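Local coordinates for protein dipicolinate synthase subunit A (Bacillus halodurans, PDB 3D4O) that probably works as a nicotinamide-nucleotide-dependent oxidoreductase subunit of dipicolinate synthase, which makes the dipicolinic acid of bacterial spores, at residues 16-27 / 275-286; 141-151 / 236-244. All blocks are in the same frame, centred on the assembly; numbering follows the deposited sequence.

Contact 1 of 2, residues 16-27 / 275-286; sequences RQLEIIRKLSTF and KTAGRILADVLV
Ile20 is the knob of this helix pair: it drops into a hole on the second helix made by Gly278, Leu281, Ala282 and Leu285. Its CG2 meets Leu285 CD1 at 3.7 Å, while CG1, anti to the carbonyl carbon (chi1 -59°), carries CD1 to a place between that same leucine methyl and Leu281 CB, the latter 3.9 Å from CD1. With a glycine and an alanine among the walls of the hole, the helix axes can approach to 7.2 Å, at a crossing angle of -40°. Packing is tightest at the N-terminal end. Arg16 O makes a CA-H...O contact with Gly278 CA (3.5 Å), and together with Glu19 CG it fills the space that a beta carbon on Gly278 would need. One turn on, the methyl of Ala282 is the reverse bump, set against Glu19 O at 3.7 Å and beside Ile20 CA. At the far end Val286 forks: CG1 lies 3.6 Å from Phe27 CE2, and CG2 sits over the centre of one face of that ring, also touching Lys23 CG and Leu24 CD1. Charges flank the apolar seam. Glu19, bent at chi2, folds its CG against Lys275 O and offers OE1 to Arg279 NE at 3.2 Å; the nitrogen comes from above the carboxylate, whose plane is 81° from the guanidinium. Lys275 CD covers one face of that guanidinium. The extended Lys23 forms a second salt bridge with Asp283, modelled so short that its exact length is doubtful. Arg16 sends its guanidinium to Asp14, laying only its aliphatic part along Ala277. Leu63 of strand 61-63 touches Ile20, Leu24 and Leu285. This is local knobs-into-holes packing, with Gly278 and Ala282 at the close approach, by which the C-terminal helix 274-289 joins the first helix of the N-terminal Rossmann-like domain.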
loop_
_atom_site.group_PDB
_atom_site.type_symbol
_atom_site.label_atom_id
_atom_site.label_comp_id
_atom_site.label_asym_id
_atom_site.label_seq_id
_atom_site.Cartn_x
_atom_site.Cartn_y
_atom_site.Cartn_z
ATOM N N ARG C 16 6.286 15.871 9.274
ATOM C CA ARG C 16 5.197 16.805 9.513
ATOM C C ARG C 16 5.707 18.096 10.094
ATOM O O ARG C 16 5.243 19.178 9.751
ATOM C CB ARG C 16 4.189 16.276 10.557
ATOM C CG ARG C 16 3.307 15.289 9.974
ATOM C CD ARG C 16 2.424 14.688 11.001
ATOM N NE ARG C 16 3.124 13.660 11.742
ATOM C CZ ARG C 16 2.502 12.661 12.348
ATOM N NH1 ARG C 16 1.215 12.601 12.303
ATOM N NH2 ARG C 16 3.160 11.745 13.013
ATOM N N GLN C 17 6.635 17.956 11.007
ATOM C CA GLN C 17 7.160 19.122 11.738
ATOM C C GLN C 17 7.840 20.139 10.833
ATOM O O GLN C 17 7.879 21.333 11.146
ATOM C CB GLN C 17 8.066 18.735 12.894
ATOM C CG GLN C 17 7.315 18.587 14.188
ATOM C CD GLN C 17 6.340 17.451 14.206
ATOM O OE1 GLN C 17 6.580 16.385 13.624
ATOM N NE2 GLN C 17 5.230 17.658 14.903
ATOM N N LEU C 18 8.325 19.651 9.698
ATOM C CA LEU C 18 9.021 20.508 8.740
ATOM C C LEU C 18 8.053 21.581 8.214
ATOM O O LEU C 18 8.461 22.708 7.936
ATOM C CB LEU C 18 9.624 19.714 7.562
ATOM C CG LEU C 18 10.733 18.708 7.896
ATOM C CD1 LEU C 18 11.129 17.922 6.653
ATOM C CD2 LEU C 18 11.925 19.399 8.499
ATOM N N GLU C 19 6.772 21.221 8.121
ATOM C CA GLU C 19 5.742 22.152 7.610
ATOM C C GLU C 19 5.435 23.196 8.668
ATOM O O GLU C 19 5.176 24.363 8.394
ATOM C CB GLU C 19 4.443 21.413 7.254
ATOM C CG GLU C 19 4.569 20.427 6.144
ATOM C CD GLU C 19 5.148 21.020 4.891
ATOM O OE1 GLU C 19 4.839 22.197 4.553
ATOM O OE2 GLU C 19 5.899 20.276 4.233
ATOM N N ILE C 20 5.481 22.736 9.897
ATOM C CA ILE C 20 5.220 23.596 11.059
ATOM C C ILE C 20 6.382 24.566 11.210
ATOM O O ILE C 20 6.182 25.762 11.368
ATOM C CB ILE C 20 5.034 22.775 12.381
ATOM C CG1 ILE C 20 3.865 21.783 12.239
ATOM C CG2 ILE C 20 4.790 23.725 13.582
ATOM C CD1 ILE C 20 3.711 20.827 13.414
ATOM N N ILE C 21 7.599 24.048 11.098
ATOM C CA ILE C 21 8.800 24.892 11.269
ATOM C C ILE C 21 8.784 26.015 10.223
ATOM O O ILE C 21 9.057 27.184 10.519
ATOM C CB ILE C 21 10.121 24.104 11.128
ATOM C CG1 ILE C 21 10.284 23.085 12.259
ATOM C CG2 ILE C 21 11.331 25.055 11.188
ATOM C CD1 ILE C 21 11.420 22.087 12.008
ATOM N N ARG C 22 8.400 25.638 9.017
ATOM C CA ARG C 22 8.404 26.573 7.887
ATOM C C ARG C 22 7.402 27.704 8.047
ATOM O O ARG C 22 7.722 28.871 7.847
ATOM C CB ARG C 22 8.138 25.849 6.558
ATOM N N LYS C 23 6.188 27.344 8.422
ATOM C CA LYS C 23 5.126 28.322 8.531
ATOM C C LYS C 23 5.394 29.284 9.665
ATOM O O LYS C 23 5.264 30.495 9.503
ATOM C CB LYS C 23 3.750 27.664 8.688
ATOM C CG LYS C 23 2.642 28.702 8.482
ATOM C CD LYS C 23 1.298 28.100 8.110
ATOM C CE LYS C 23 0.355 29.220 7.612
ATOM N NZ LYS C 23 -1.074 28.807 7.385
ATOM N N LEU C 24 5.778 28.740 10.808
ATOM C CA LEU C 24 6.067 29.579 11.978
ATOM C C LEU C 24 7.174 30.580 11.653
ATOM O O LEU C 24 7.158 31.730 12.079
ATOM C CB LEU C 24 6.417 28.740 13.221
ATOM C CG LEU C 24 5.237 28.306 14.118
ATOM C CD1 LEU C 24 3.948 28.015 13.344
ATOM C CD2 LEU C 24 5.652 27.107 14.987
ATOM N N SER C 25 8.129 30.127 10.864
ATOM C CA SER C 25 9.254 30.980 10.445
ATOM C C SER C 25 8.746 32.189 9.665
ATOM O O SER C 25 9.105 33.350 9.932
ATOM C CB SER C 25 10.223 30.213 9.531
ATOM O OG SER C 25 11.383 30.993 9.286
ATOM N N THR C 26 7.884 31.894 8.706
ATOM C CA THR C 26 7.399 32.937 7.800
ATOM C C THR C 26 6.566 33.950 8.540
ATOM O O THR C 26 6.462 35.088 8.115
ATOM C CB THR C 26 6.576 32.392 6.617
ATOM O OG1 THR C 26 5.429 31.724 7.129
ATOM C CG2 THR C 26 7.397 31.414 5.753
ATOM N N PHE C 27 6.003 33.533 9.664
ATOM C CA PHE C 27 5.148 34.417 10.485
ATOM C C PHE C 27 5.938 35.154 11.546
ATOM O O PHE C 27 5.381 35.725 12.479
ATOM C CB PHE C 27 3.976 33.661 11.094
ATOM C CG PHE C 27 2.856 33.419 10.131
ATOM C CD1 PHE C 27 3.058 32.703 8.973
ATOM C CD2 PHE C 27 1.591 33.854 10.408
ATOM C CE1 PHE C 27 2.016 32.466 8.096
ATOM C CE2 PHE C 27 0.555 33.617 9.533
ATOM C CZ PHE C 27 0.771 32.923 8.383
ATOM N N LYS C 275 3.414 16.269 4.340
ATOM C CA LYS C 275 3.202 17.641 3.888
ATOM C C LYS C 275 1.758 18.028 4.205
ATOM O O LYS C 275 1.501 19.055 4.842
ATOM C CB LYS C 275 3.506 17.819 2.404
ATOM C CG LYS C 275 3.277 19.246 1.915
ATOM C CD LYS C 275 3.768 19.521 0.507
ATOM C CE LYS C 275 5.266 19.892 0.517
ATOM N NZ LYS C 275 5.770 20.401 -0.825
ATOM N N THR C 276 0.827 17.157 3.774
ATOM C CA THR C 276 -0.604 17.399 3.995
ATOM C C THR C 276 -0.856 17.502 5.509
ATOM O O THR C 276 -1.435 18.451 5.977
ATOM C CB THR C 276 -1.524 16.273 3.400
ATOM O OG1 THR C 276 -1.269 16.107 1.993
ATOM C CG2 THR C 276 -2.990 16.646 3.562
ATOM N N ALA C 277 -0.371 16.520 6.253
ATOM C CA ALA C 277 -0.641 16.451 7.690
ATOM C C ALA C 277 0.017 17.599 8.441
ATOM O O ALA C 277 -0.550 18.182 9.359
ATOM C CB ALA C 277 -0.191 15.108 8.246
ATOM N N GLY C 278 1.232 17.930 8.041
ATOM C CA GLY C 278 1.950 18.990 8.708
ATOM C C GLY C 278 1.341 20.369 8.509
ATOM O O GLY C 278 1.376 21.214 9.396
ATOM N N ARG C 279 0.826 20.602 7.312
ATOM C CA ARG C 279 0.255 21.915 6.954
ATOM C C ARG C 279 -1.022 22.115 7.724
ATOM O O ARG C 279 -1.344 23.222 8.143
ATOM C CB ARG C 279 0.022 22.057 5.440
ATOM C CG ARG C 279 1.316 22.314 4.716
ATOM C CD ARG C 279 1.152 22.533 3.219
ATOM N NE ARG C 279 2.414 22.957 2.626
ATOM C CZ ARG C 279 2.609 23.137 1.324
ATOM N NH1 ARG C 279 1.621 22.922 0.472
ATOM N NH2 ARG C 279 3.798 23.520 0.873
ATOM N N ILE C 280 -1.715 21.024 7.963
ATOM C CA ILE C 280 -2.933 21.113 8.748
ATOM C C ILE C 280 -2.590 21.568 10.158
ATOM O O ILE C 280 -3.217 22.462 10.691
ATOM C CB ILE C 280 -3.700 19.824 8.759
ATOM C CG1 ILE C 280 -4.429 19.680 7.406
ATOM C CG2 ILE C 280 -4.700 19.822 9.919
ATOM C CD1 ILE C 280 -5.069 18.328 7.243
ATOM N N LEU C 281 -1.529 20.993 10.715
ATOM C CA LEU C 281 -1.113 21.333 12.084
ATOM C C LEU C 281 -0.584 22.738 12.163
ATOM O O LEU C 281 -0.866 23.484 13.124
ATOM C CB LEU C 281 -0.034 20.382 12.577
ATOM C CG LEU C 281 -0.512 18.930 12.654
ATOM C CD1 LEU C 281 0.664 18.037 13.037
ATOM C CD2 LEU C 281 -1.697 18.831 13.658
ATOM N N ALA C 282 0.174 23.092 11.130
ATOM C CA ALA C 282 0.819 24.410 11.059
ATOM C C ALA C 282 -0.238 25.482 11.080
ATOM O O ALA C 282 -0.148 26.455 11.810
ATOM C CB ALA C 282 1.716 24.550 9.800
ATOM N N ASP C 283 -1.247 25.267 10.265
ATOM C CA ASP C 283 -2.357 26.219 10.148
ATOM C C ASP C 283 -3.051 26.455 11.487
ATOM O O ASP C 283 -3.372 27.587 11.840
ATOM C CB ASP C 283 -3.411 25.722 9.168
ATOM C CG ASP C 283 -2.988 25.863 7.718
ATOM O OD1 ASP C 283 -2.094 26.680 7.424
ATOM O OD2 ASP C 283 -3.585 25.163 6.874
ATOM N N VAL C 284 -3.303 25.378 12.213
ATOM C CA VAL C 284 -4.032 25.499 13.480
ATOM C C VAL C 284 -3.128 26.134 14.530
ATOM O O VAL C 284 -3.565 26.980 15.355
ATOM C CB VAL C 284 -4.658 24.150 13.958
ATOM C CG1 VAL C 284 -3.604 23.131 14.339
ATOM C CG2 VAL C 284 -5.566 24.422 15.151
ATOM N N LEU C 285 -1.844 25.803 14.427
ATOM C CA LEU C 285 -0.863 26.256 15.418
ATOM C C LEU C 285 -0.658 27.770 15.305
ATOM O O LEU C 285 -0.532 28.491 16.319
ATOM C CB LEU C 285 0.470 25.484 15.317
ATOM C CG LEU C 285 0.466 24.064 15.912
ATOM C CD1 LEU C 285 1.702 23.231 15.535
ATOM C CD2 LEU C 285 0.353 24.213 17.419
ATOM N N VAL C 286 -0.623 28.239 14.064
ATOM C CA VAL C 286 -0.436 29.669 13.809
ATOM C C VAL C 286 -1.578 30.427 14.474
ATOM O O VAL C 286 -1.380 31.434 15.150
ATOM C CB VAL C 286 -0.404 30.001 12.295
ATOM C CG1 VAL C 286 -0.795 31.432 12.081
ATOM C CG2 VAL C 286 0.972 29.720 11.696
#

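Contact 2 of 2, residues 141-151 / 236-244; sequences TIMMAIQHTDF and SHTFVIDLA
Helix 141-148 runs nearly antiparallel to strand 239-242, at 156° and with 10.0 Å between axes, so that Thr141 lies by Ile241 and Leu243 while His148 and Thr149 lie by Phe239. The gap is bridged by alternate side chains of the strand, Phe239 and Ile241, pointing at the helix. Phe239 has CG opposite its backbone N (chi1 -180°), which sends the ring up to the backbone of Met144 to His148. Its CE2 edge enters there, 3.7 Å from Met144 O and near Ala145 CA, both close to the ring plane, and 3.5 Å from His148 CB. The His148 and Phe239 rings meet obliquely, planes 47° apart, and Ile241 CG1 lies over the rim of one Phe239 face. Ile241 puts CD1 among Thr141 O, Met144 CB (3.9 Å) and Ala145 CB. Farther along, Thr141 and Leu243 reach tip to tip, with OG1 of Thr141 3.4 Å from CD1 of Leu243. Beyond His148, Phe151 lies with one face over Thr149 CB and extends CE2 to His237 CD2, 3.8 Å away. Were Phe239 cut back to an alanine, the space under Met144 O and His148 CB would probably be left unfilled and the His148 ring freer to shift. Phe174 of helix 165-176 packs on Thr141 and Ala145, and Met143 and Gln147 touch Ile146 and Met143 of the second subunit, respectively. No hydrogen bond links the two segments. Thr141 OG1 bonds to Thr137 O, His148 ND1 to Lys261 NZ and His237 NE2 to Asp215, so these polar groups find partners outside the interface. Between the two segments the fit is apolar and aromatic, so the seating of the helix on this strand of the Rossmann-type sheet probably depends on the shapes of Phe239 and Ile241.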
loop_
_atom_site.group_PDB
_atom_site.type_symbol
_atom_site.label_atom_id
_atom_site.label_comp_id
_atom_site.label_asym_id
_atom_site.label_seq_id
_atom_site.Cartn_x
_atom_site.Cartn_y
_atom_site.Cartn_z
ATOM N N THR C 141 -2.900 2.856 6.132
ATOM C CA THR C 141 -3.439 1.552 6.523
ATOM C C THR C 141 -3.684 0.692 5.271
ATOM O O THR C 141 -3.370 -0.466 5.211
ATOM C CB THR C 141 -4.754 1.706 7.347
ATOM O OG1 THR C 141 -4.464 2.464 8.525
ATOM C CG2 THR C 141 -5.341 0.309 7.764
ATOM N N ILE C 142 -4.192 1.329 4.240
ATOM C CA ILE C 142 -4.448 0.646 2.978
ATOM C C ILE C 142 -3.126 0.222 2.365
ATOM O O ILE C 142 -2.962 -0.916 1.921
ATOM C CB ILE C 142 -5.249 1.555 2.049
ATOM C CG1 ILE C 142 -6.721 1.463 2.458
ATOM C CG2 ILE C 142 -5.086 1.208 0.553
ATOM C CD1 ILE C 142 -7.535 2.605 1.843
HETATM N N MSE C 143 -2.174 1.151 2.343
HETATM C CA MSE C 143 -0.853 0.856 1.764
HETATM C C MSE C 143 -0.250 -0.342 2.494
HETATM O O MSE C 143 0.295 -1.240 1.893
HETATM C CB MSE C 143 0.085 2.066 1.856
HETATM C CG MSE C 143 1.545 1.708 1.553
HETATM SE SE MSE C 143 2.811 3.075 2.193
HETATM C CE MSE C 143 2.732 2.689 4.138
HETATM N N MSE C 144 -0.390 -0.365 3.804
HETATM C CA MSE C 144 0.176 -1.477 4.593
HETATM C C MSE C 144 -0.493 -2.833 4.332
HETATM O O MSE C 144 0.155 -3.889 4.308
HETATM C CB MSE C 144 0.053 -1.255 6.097
HETATM C CG MSE C 144 0.420 0.115 6.626
HETATM SE SE MSE C 144 1.645 -0.041 8.117
HETATM C CE MSE C 144 2.883 -0.479 6.610
ATOM N N ALA C 145 -1.805 -2.794 4.240
ATOM C CA ALA C 145 -2.597 -4.015 4.070
ATOM C C ALA C 145 -2.237 -4.639 2.726
ATOM O O ALA C 145 -2.100 -5.873 2.589
ATOM C CB ALA C 145 -4.094 -3.714 4.166
ATOM N N ILE C 146 -2.035 -3.763 1.751
ATOM C CA ILE C 146 -1.638 -4.200 0.421
ATOM C C ILE C 146 -0.217 -4.774 0.467
ATOM O O ILE C 146 0.072 -5.861 -0.084
ATOM C CB ILE C 146 -1.736 -3.053 -0.622
ATOM C CG1 ILE C 146 -3.211 -2.632 -0.803
ATOM C CG2 ILE C 146 -1.057 -3.469 -1.957
ATOM C CD1 ILE C 146 -3.395 -1.402 -1.656
ATOM N N GLN C 147 0.682 -4.050 1.116
ATOM C CA GLN C 147 2.102 -4.478 1.207
ATOM C C GLN C 147 2.353 -5.809 1.864
ATOM O O GLN C 147 3.271 -6.539 1.472
ATOM C CB GLN C 147 2.947 -3.510 2.069
ATOM C CG GLN C 147 3.411 -2.296 1.367
ATOM C CD GLN C 147 4.183 -1.297 2.212
ATOM O OE1 GLN C 147 4.216 -1.386 3.435
ATOM N NE2 GLN C 147 4.785 -0.307 1.542
ATOM N N HIS C 148 1.594 -6.069 2.916
ATOM C CA HIS C 148 1.866 -7.214 3.800
ATOM C C HIS C 148 1.032 -8.449 3.568
ATOM O O HIS C 148 1.154 -9.413 4.323
ATOM C CB HIS C 148 1.727 -6.805 5.281
ATOM C CG HIS C 148 2.798 -5.871 5.741
ATOM N ND1 HIS C 148 4.043 -6.309 6.126
ATOM C CD2 HIS C 148 2.813 -4.524 5.879
ATOM C CE1 HIS C 148 4.784 -5.273 6.474
ATOM N NE2 HIS C 148 4.066 -4.175 6.322
ATOM N N THR C 149 0.178 -8.395 2.546
ATOM C CA THR C 149 -0.659 -9.538 2.163
ATOM C C THR C 149 -0.217 -10.114 0.820
ATOM O O THR C 149 0.380 -9.410 -0.019
ATOM C CB THR C 149 -2.132 -9.167 2.113
ATOM O OG1 THR C 149 -2.312 -8.121 1.142
ATOM C CG2 THR C 149 -2.612 -8.703 3.504
ATOM N N ASP C 150 -0.424 -11.410 0.645
ATOM C CA ASP C 150 -0.061 -12.062 -0.599
ATOM C C ASP C 150 -1.305 -12.295 -1.448
ATOM O O ASP C 150 -1.275 -12.944 -2.458
ATOM C CB ASP C 150 0.740 -13.343 -0.370
ATOM C CG ASP C 150 -0.090 -14.478 0.223
ATOM O OD1 ASP C 150 -1.267 -14.291 0.609
ATOM O OD2 ASP C 150 0.458 -15.577 0.268
ATOM N N PHE C 151 -2.384 -11.694 -1.016
ATOM C CA PHE C 151 -3.684 -11.738 -1.686
ATOM C C PHE C 151 -4.218 -10.315 -1.826
ATOM O O PHE C 151 -3.752 -9.383 -1.157
ATOM C CB PHE C 151 -4.693 -12.603 -0.883
ATOM C CG PHE C 151 -4.830 -12.190 0.564
ATOM C CD1 PHE C 151 -5.666 -11.153 0.938
ATOM C CD2 PHE C 151 -4.107 -12.835 1.550
ATOM C CE1 PHE C 151 -5.778 -10.751 2.283
ATOM C CE2 PHE C 151 -4.221 -12.445 2.875
ATOM C CZ PHE C 151 -5.063 -11.402 3.243
ATOM N N SER C 236 -5.207 -18.354 10.222
ATOM C CA SER C 236 -3.760 -18.307 10.422
ATOM C C SER C 236 -3.026 -17.233 9.630
ATOM O O SER C 236 -1.966 -16.783 9.999
ATOM C CB SER C 236 -3.177 -19.679 10.047
ATOM O OG SER C 236 -1.773 -19.639 10.079
ATOM N N HIS C 237 -3.619 -16.815 8.532
ATOM C CA HIS C 237 -2.983 -15.833 7.640
ATOM C C HIS C 237 -3.454 -14.410 7.913
ATOM O O HIS C 237 -3.031 -13.478 7.247
ATOM C CB HIS C 237 -3.311 -16.165 6.191
ATOM C CG HIS C 237 -4.759 -15.993 5.869
ATOM N ND1 HIS C 237 -5.658 -17.037 5.904
ATOM C CD2 HIS C 237 -5.476 -14.880 5.569
ATOM C CE1 HIS C 237 -6.864 -16.577 5.611
ATOM N NE2 HIS C 237 -6.785 -15.267 5.424
ATOM N N THR C 238 -4.314 -14.240 8.915
ATOM C CA THR C 238 -4.889 -12.926 9.173
ATOM C C THR C 238 -3.813 -11.895 9.500
ATOM O O THR C 238 -2.825 -12.186 10.155
ATOM C CB THR C 238 -5.896 -12.929 10.299
ATOM O OG1 THR C 238 -6.840 -13.969 10.079
ATOM C CG2 THR C 238 -6.649 -11.608 10.322
ATOM N N PHE C 239 -4.041 -10.682 9.021
ATOM C CA PHE C 239 -3.145 -9.556 9.307
ATOM C C PHE C 239 -3.896 -8.556 10.190
ATOM O O PHE C 239 -4.948 -8.036 9.823
ATOM C CB PHE C 239 -2.672 -8.932 8.002
ATOM C CG PHE C 239 -1.727 -7.756 8.169
ATOM C CD1 PHE C 239 -0.812 -7.711 9.192
ATOM C CD2 PHE C 239 -1.714 -6.746 7.233
ATOM C CE1 PHE C 239 0.043 -6.651 9.319
ATOM C CE2 PHE C 239 -0.833 -5.704 7.328
ATOM C CZ PHE C 239 0.063 -5.663 8.374
ATOM N N VAL C 240 -3.365 -8.327 11.378
ATOM C CA VAL C 240 -3.989 -7.382 12.305
ATOM C C VAL C 240 -3.192 -6.085 12.320
ATOM O O VAL C 240 -2.029 -6.084 12.663
ATOM C CB VAL C 240 -4.028 -7.875 13.765
ATOM C CG1 VAL C 240 -4.532 -6.735 14.674
ATOM C CG2 VAL C 240 -4.886 -9.163 13.926
ATOM N N ILE C 241 -3.840 -4.997 11.933
ATOM C CA ILE C 241 -3.216 -3.682 11.944
ATOM C C ILE C 241 -3.855 -2.897 13.085
ATOM O O ILE C 241 -5.047 -2.609 13.042
ATOM C CB ILE C 241 -3.386 -2.937 10.595
ATOM C CG1 ILE C 241 -2.648 -3.658 9.448
ATOM C CG2 ILE C 241 -2.783 -1.539 10.668
ATOM C CD1 ILE C 241 -2.855 -2.988 8.043
ATOM N N ASP C 242 -3.074 -2.626 14.128
ATOM C CA ASP C 242 -3.565 -1.915 15.326
ATOM C C ASP C 242 -3.180 -0.439 15.311
ATOM O O ASP C 242 -2.010 -0.048 15.451
ATOM C CB ASP C 242 -3.108 -2.597 16.593
ATOM C CG ASP C 242 -3.950 -2.231 17.785
ATOM O OD1 ASP C 242 -4.738 -1.264 17.720
ATOM O OD2 ASP C 242 -3.802 -2.916 18.801
ATOM N N LEU C 243 -4.219 0.364 15.099
ATOM C CA LEU C 243 -4.104 1.784 14.968
ATOM C C LEU C 243 -4.336 2.474 16.298
ATOM O O LEU C 243 -4.068 3.656 16.416
ATOM C CB LEU C 243 -5.106 2.316 13.923
ATOM C CG LEU C 243 -4.889 1.860 12.487
ATOM C CD1 LEU C 243 -5.915 2.527 11.610
ATOM C CD2 LEU C 243 -3.463 2.210 12.034
ATOM N N ALA C 244 -4.832 1.743 17.290
ATOM C CA ALA C 244 -5.080 2.349 18.604
ATOM C C ALA C 244 -3.757 2.792 19.256
ATOM O O ALA C 244 -2.688 2.177 19.078
ATOM C CB ALA C 244 -5.840 1.398 19.524
#

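In the fold
The two contacts lie on opposite sides of the chain's centre, about 31 Å apart between centres, and contact 2 is nested within the long loop closed by contact 1. They belong to different Rossmann-type halves: contact 1 brings the C-terminal helix back to the N-terminal half, whereas contact 2 seats a helix on the sheet of the other half. Helix 127-148 connects them, carrying one side of contact 2 and touching helix 274-289 through Ile129. Contact 1 is the more buried, two helices with salt bridges along an edge; contact 2 is partly buried and lacks cross-segment polar bonds. Both reach the second subunit, where Thr276 meets Phe151 of the other chain.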